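Local coordinates for endonuclease V (Bacillus subtilis, PDB 3GA2), which probably repairs deaminated DNA by cutting, with magnesium as cofactor, at the second phosphodiester bond 3' to a deoxyinosine, at residues A[223-226]-A[227-230]; A[16-19]-A[20-24]. The protein carries 1 engineered substitution. All blocks are in the same frame, centred on the assembly; numbering follows the deposited sequence.

Interaction 1: residues A[223-226]-A[227-230]; sequences DLET and HVLR
Asp-223 and His-227 meet one turn apart on helix 217-235, in a local i to i+4 contact. The helix packs against strands 41-52 and 55-66 of the mixed sheet in this RNase H-clan fold. The His-227 ring sits beside the Asp-223 carboxylate, with the two planes 69° apart. OD1 of Asp-223 lies 3.1 Å from His-227 CE1. His-227 NE2 is equally near to Asp-223 OD1, but the angle is too poor for a hydrogen bond. The firm polar partner of the carboxylate is Lys-145, which forms a salt bridge with OD2. Asp-223 is also close to Asp-46 and Asp-116, the predicted magnesium ligands, so this turn borders the probable metal site.

His-227 CG stands anti to its carbonyl carbon (chi1 -69°), which carries the ring back over the preceding turn. One face of the ring covers Asp-223 O, which lies 3.3 Å from His-227 CG, toward the rim of the ring. With an alanine here, Asp-223 O would probably lose this cover and OD1 its imidazole neighbour, leaving the carboxylate less confined on that side.

The backbone also joins the two residues, through a hydrogen bond of 3.1 Å from His-227 N to Asp-223 O. On the sheet side, Thr-226 touches Ala-48 and Cys-61, Leu-229 touches Val-59 and Cys-61, and Arg-230 NH1 hydrogen-bonds to Tyr-49 O. Thr-226 is buried, and its hydroxyl turns back into the helix (chi1 59°). There Thr-226 OG1 donates to Asp-223 O at 2.6 Å, reaching it from the same face of the carbonyl plane as His-227 N.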
loop_
_atom_site.group_PDB
_atom_site.type_symbol
_atom_site.label_atom_id
_atom_site.label_comp_id
_atom_site.label_asym_id
_atom_site.label_seq_id
_atom_site.Cartn_x
_atom_site.Cartn_y
_atom_site.Cartn_z
ATOM N N ASP A 223 -2.241 3.432 9.962
ATOM C CA ASP A 223 -2.373 2.188 10.706
ATOM C C ASP A 223 -2.999 2.456 12.079
ATOM O O ASP A 223 -3.957 1.797 12.472
ATOM C CB ASP A 223 -0.996 1.532 10.855
ATOM C CG ASP A 223 -1.065 0.142 11.458
ATOM O OD1 ASP A 223 -2.056 -0.574 11.208
ATOM O OD2 ASP A 223 -0.112 -0.240 12.168
ATOM N N LEU A 224 -2.459 3.432 12.800
ATOM C CA LEU A 224 -2.979 3.774 14.114
ATOM C C LEU A 224 -4.424 4.258 14.029
ATOM O O LEU A 224 -5.218 4.018 14.935
ATOM C CB LEU A 224 -2.120 4.862 14.762
ATOM C CG LEU A 224 -0.684 4.504 15.152
ATOM C CD1 LEU A 224 0.052 5.759 15.590
ATOM C CD2 LEU A 224 -0.690 3.474 16.273
ATOM N N GLU A 225 -4.766 4.935 12.939
ATOM C CA GLU A 225 -6.118 5.451 12.773
ATOM C C GLU A 225 -7.125 4.332 12.491
ATOM O O GLU A 225 -8.243 4.346 13.012
ATOM C CB GLU A 225 -6.147 6.487 11.647
ATOM C CG GLU A 225 -7.470 7.207 11.508
ATOM C CD GLU A 225 -7.700 8.237 12.590
ATOM O OE1 GLU A 225 -8.880 8.513 12.894
ATOM O OE2 GLU A 225 -6.715 8.788 13.131
ATOM N N THR A 226 -6.728 3.363 11.671
ATOM C CA THR A 226 -7.600 2.239 11.342
ATOM C C THR A 226 -7.878 1.411 12.594
ATOM O O THR A 226 -8.964 0.854 12.756
ATOM C CB THR A 226 -6.965 1.315 10.283
ATOM O OG1 THR A 226 -5.717 0.810 10.774
ATOM C CG2 THR A 226 -6.724 2.067 8.989
ATOM N N HIS A 227 -6.896 1.339 13.486
ATOM C CA HIS A 227 -7.052 0.569 14.715
ATOM C C HIS A 227 -7.989 1.243 15.704
ATOM O O HIS A 227 -8.821 0.580 16.324
ATOM C CB HIS A 227 -5.689 0.331 15.362
ATOM C CG HIS A 227 -4.817 -0.606 14.587
ATOM N ND1 HIS A 227 -3.471 -0.758 14.842
ATOM C CD2 HIS A 227 -5.101 -1.442 13.560
ATOM C CE1 HIS A 227 -2.964 -1.647 14.007
ATOM N NE2 HIS A 227 -3.932 -2.078 13.218
ATOM N N VAL A 228 -7.858 2.560 15.844
ATOM C CA VAL A 228 -8.706 3.306 16.763
ATOM C C VAL A 228 -10.151 3.328 16.265
ATOM O O VAL A 228 -11.083 3.235 17.060
ATOM C CB VAL A 228 -8.192 4.757 16.957
ATOM C CG1 VAL A 228 -8.235 5.515 15.648
ATOM C CG2 VAL A 228 -9.028 5.467 18.010
ATOM N N LEU A 229 -10.340 3.447 14.952
ATOM C CA LEU A 229 -11.689 3.455 14.396
ATOM C C LEU A 229 -12.322 2.078 14.534
ATOM O O LEU A 229 -13.510 1.965 14.835
ATOM C CB LEU A 229 -11.678 3.859 12.923
ATOM C CG LEU A 229 -11.654 5.355 12.606
ATOM C CD1 LEU A 229 -11.414 5.538 11.124
ATOM C CD2 LEU A 229 -12.970 6.007 13.024
ATOM N N ARG A 230 -11.533 1.033 14.302
ATOM C CA ARG A 230 -12.044 -0.325 14.427
ATOM C C ARG A 230 -12.498 -0.569 15.862
ATOM O O ARG A 230 -13.583 -1.106 16.095
ATOM C CB ARG A 230 -10.975 -1.356 14.048
ATOM C CG ARG A 230 -11.404 -2.795 14.309
ATOM C CD ARG A 230 -10.363 -3.800 13.842
ATOM N NE ARG A 230 -9.072 -3.627 14.504
ATOM C CZ ARG A 230 -7.994 -4.353 14.228
ATOM N NH1 ARG A 230 -8.055 -5.302 13.305
ATOM N NH2 ARG A 230 -6.853 -4.125 14.866
#

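Interaction 2: residues A[16-19]-A[20-24]; sequences DFLQ and VQFNL
Leu-18 lies alongside Phe-22, both side chains pointing the same way from adjacent turns. The touch is made by one methyl, with Leu-18 CD1 3.6 Å from Phe-22 CE2. The ring is set there by its first torsion: Phe-22 CG lies anti to the carbonyl carbon, beside the backbone N (chi1 -79°), and this leans the ring back toward Leu-18. The same Leu-18 methyl also meets a polar neighbour. Gln-21 OE1 comes within 3.8 Å of Leu-18 CD1, and the two side chains cross at a slant.

These are i to i+3 and i to i+4 contacts along helix 14-25, which lies at the surface near the start of the chain. Its backbone follows the regular alpha-helical pattern. Gln-21 N donates to Phe-17 O at 3.1 Å, nearly straight at 169°. Gln-21 CG also rests against that carbonyl oxygen.

Phe-17 and Leu-18 share a neighbour in Phe-90: the Phe-17 ring stacks with it and also meets Phe-93 edge-to-face, and Leu-18 touches it. Further along, buried Leu-24 packs on His-131 and Phe-134 of helix 128-136. Val-20 reaches back one turn, with CG2 3.4 Å from Asp-16 O. On the exposed flank, Asn-23 N donates to Gln-19 O at 3.1 Å. The amide carbon of Asn-23, CG, lies as near to Gln-19 O, and OD1 is 3.3 Å away, an approach of two acceptors.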
loop_
_atom_site.group_PDB
_atom_site.type_symbol
_atom_site.label_atom_id
_atom_site.label_comp_id
_atom_site.label_asym_id
_atom_site.label_seq_id
_atom_site.Cartn_x
_atom_site.Cartn_y
_atom_site.Cartn_z
ATOM N N ASP A 16 -11.748 -14.890 -13.474
ATOM C CA ASP A 16 -12.099 -13.483 -13.628
ATOM C C ASP A 16 -11.011 -12.589 -13.031
ATOM O O ASP A 16 -10.551 -11.644 -13.672
ATOM C CB ASP A 16 -13.436 -13.190 -12.933
ATOM C CG ASP A 16 -14.547 -14.138 -13.359
ATOM O OD1 ASP A 16 -14.841 -14.218 -14.571
ATOM O OD2 ASP A 16 -15.129 -14.801 -12.472
ATOM N N PHE A 17 -10.608 -12.897 -11.802
ATOM C CA PHE A 17 -9.582 -12.121 -11.116
ATOM C C PHE A 17 -8.248 -12.139 -11.864
ATOM O O PHE A 17 -7.586 -11.107 -11.991
ATOM C CB PHE A 17 -9.385 -12.637 -9.688
ATOM C CG PHE A 17 -10.614 -12.530 -8.827
ATOM C CD1 PHE A 17 -11.565 -13.547 -8.817
ATOM C CD2 PHE A 17 -10.835 -11.399 -8.045
ATOM C CE1 PHE A 17 -12.719 -13.439 -8.042
ATOM C CE2 PHE A 17 -11.986 -11.278 -7.265
ATOM C CZ PHE A 17 -12.931 -12.302 -7.263
ATOM N N LEU A 18 -7.849 -13.307 -12.361
ATOM C CA LEU A 18 -6.590 -13.419 -13.092
ATOM C C LEU A 18 -6.587 -12.590 -14.364
ATOM O O LEU A 18 -5.565 -12.012 -14.738
ATOM C CB LEU A 18 -6.285 -14.877 -13.454
ATOM C CG LEU A 18 -5.459 -15.697 -12.464
ATOM C CD1 LEU A 18 -4.156 -14.961 -12.157
ATOM C CD2 LEU A 18 -6.247 -15.926 -11.203
ATOM N N GLN A 19 -7.731 -12.535 -15.033
ATOM C CA GLN A 19 -7.837 -11.780 -16.273
ATOM C C GLN A 19 -7.641 -10.292 -16.014
ATOM O O GLN A 19 -6.983 -9.602 -16.789
ATOM C CB GLN A 19 -9.197 -12.022 -16.927
ATOM C CG GLN A 19 -9.238 -11.611 -18.387
ATOM C CD GLN A 19 -8.383 -12.511 -19.267
ATOM O OE1 GLN A 19 -8.134 -12.204 -20.433
ATOM N NE2 GLN A 19 -7.936 -13.635 -18.712
ATOM N N VAL A 20 -8.221 -9.797 -14.923
ATOM C CA VAL A 20 -8.087 -8.387 -14.570
ATOM C C VAL A 20 -6.626 -8.082 -14.240
ATOM O O VAL A 20 -6.073 -7.104 -14.727
ATOM C CB VAL A 20 -8.975 -8.021 -13.351
ATOM C CG1 VAL A 20 -8.763 -6.562 -12.963
ATOM C CG2 VAL A 20 -10.443 -8.259 -13.686
ATOM N N GLN A 21 -6.001 -8.927 -13.424
ATOM C CA GLN A 21 -4.608 -8.714 -13.051
ATOM C C GLN A 21 -3.693 -8.711 -14.266
ATOM O O GLN A 21 -2.861 -7.818 -14.430
ATOM C CB GLN A 21 -4.118 -9.791 -12.082
ATOM C CG GLN A 21 -4.815 -9.796 -10.739
ATOM C CD GLN A 21 -4.137 -10.714 -9.741
ATOM O OE1 GLN A 21 -3.639 -11.787 -10.099
ATOM N NE2 GLN A 21 -4.131 -10.307 -8.476
ATOM N N PHE A 22 -3.844 -9.720 -15.115
ATOM C CA PHE A 22 -3.006 -9.833 -16.302
ATOM C C PHE A 22 -3.154 -8.644 -17.243
ATOM O O PHE A 22 -2.197 -8.238 -17.903
ATOM C CB PHE A 22 -3.303 -11.146 -17.032
ATOM C CG PHE A 22 -2.654 -12.350 -16.397
ATOM C CD1 PHE A 22 -1.277 -12.387 -16.195
ATOM C CD2 PHE A 22 -3.411 -13.453 -16.019
ATOM C CE1 PHE A 22 -0.665 -13.502 -15.627
ATOM C CE2 PHE A 22 -2.805 -14.574 -15.449
ATOM C CZ PHE A 22 -1.429 -14.597 -15.256
ATOM N N ASN A 23 -4.350 -8.074 -17.296
ATOM C CA ASN A 23 -4.579 -6.922 -18.152
ATOM C C ASN A 23 -3.841 -5.713 -17.594
ATOM O O ASN A 23 -3.044 -5.086 -18.287
ATOM C CB ASN A 23 -6.078 -6.620 -18.240
ATOM C CG ASN A 23 -6.809 -7.573 -19.167
ATOM O OD1 ASN A 23 -8.040 -7.607 -19.199
ATOM N ND2 ASN A 23 -6.052 -8.344 -19.936
ATOM N N LEU A 24 -4.104 -5.393 -16.332
ATOM C CA LEU A 24 -3.466 -4.248 -15.696
ATOM C C LEU A 24 -1.955 -4.414 -15.573
ATOM O O LEU A 24 -1.209 -3.442 -15.690
ATOM C CB LEU A 24 -4.074 -4.018 -14.314
ATOM C CG LEU A 24 -5.576 -3.727 -14.311
ATOM C CD1 LEU A 24 -6.051 -3.600 -12.876
ATOM C CD2 LEU A 24 -5.869 -2.451 -15.095
#

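In the fold
Interactions 1 and 2 are both single-helix contacts at the surface, one on helix 217-235 and the other on helix 14-25. They share no element. Their centres are 31 Å apart, on opposite sides of the chain's centre. Each has one buried residue among those that touch. The chemistry differs with the place. Residues 223-230 lie against sheet strands beside the predicted magnesium site, and their contact is largely polar, with a carboxylate, an imidazole and a hydroxyl gathered on one turn. Residues 16-24 lie away from the annotated sites. Their side-chain contact is mainly apolar, and aromatic stacking and leucine packing tie their helix to neighbouring parts of the fold.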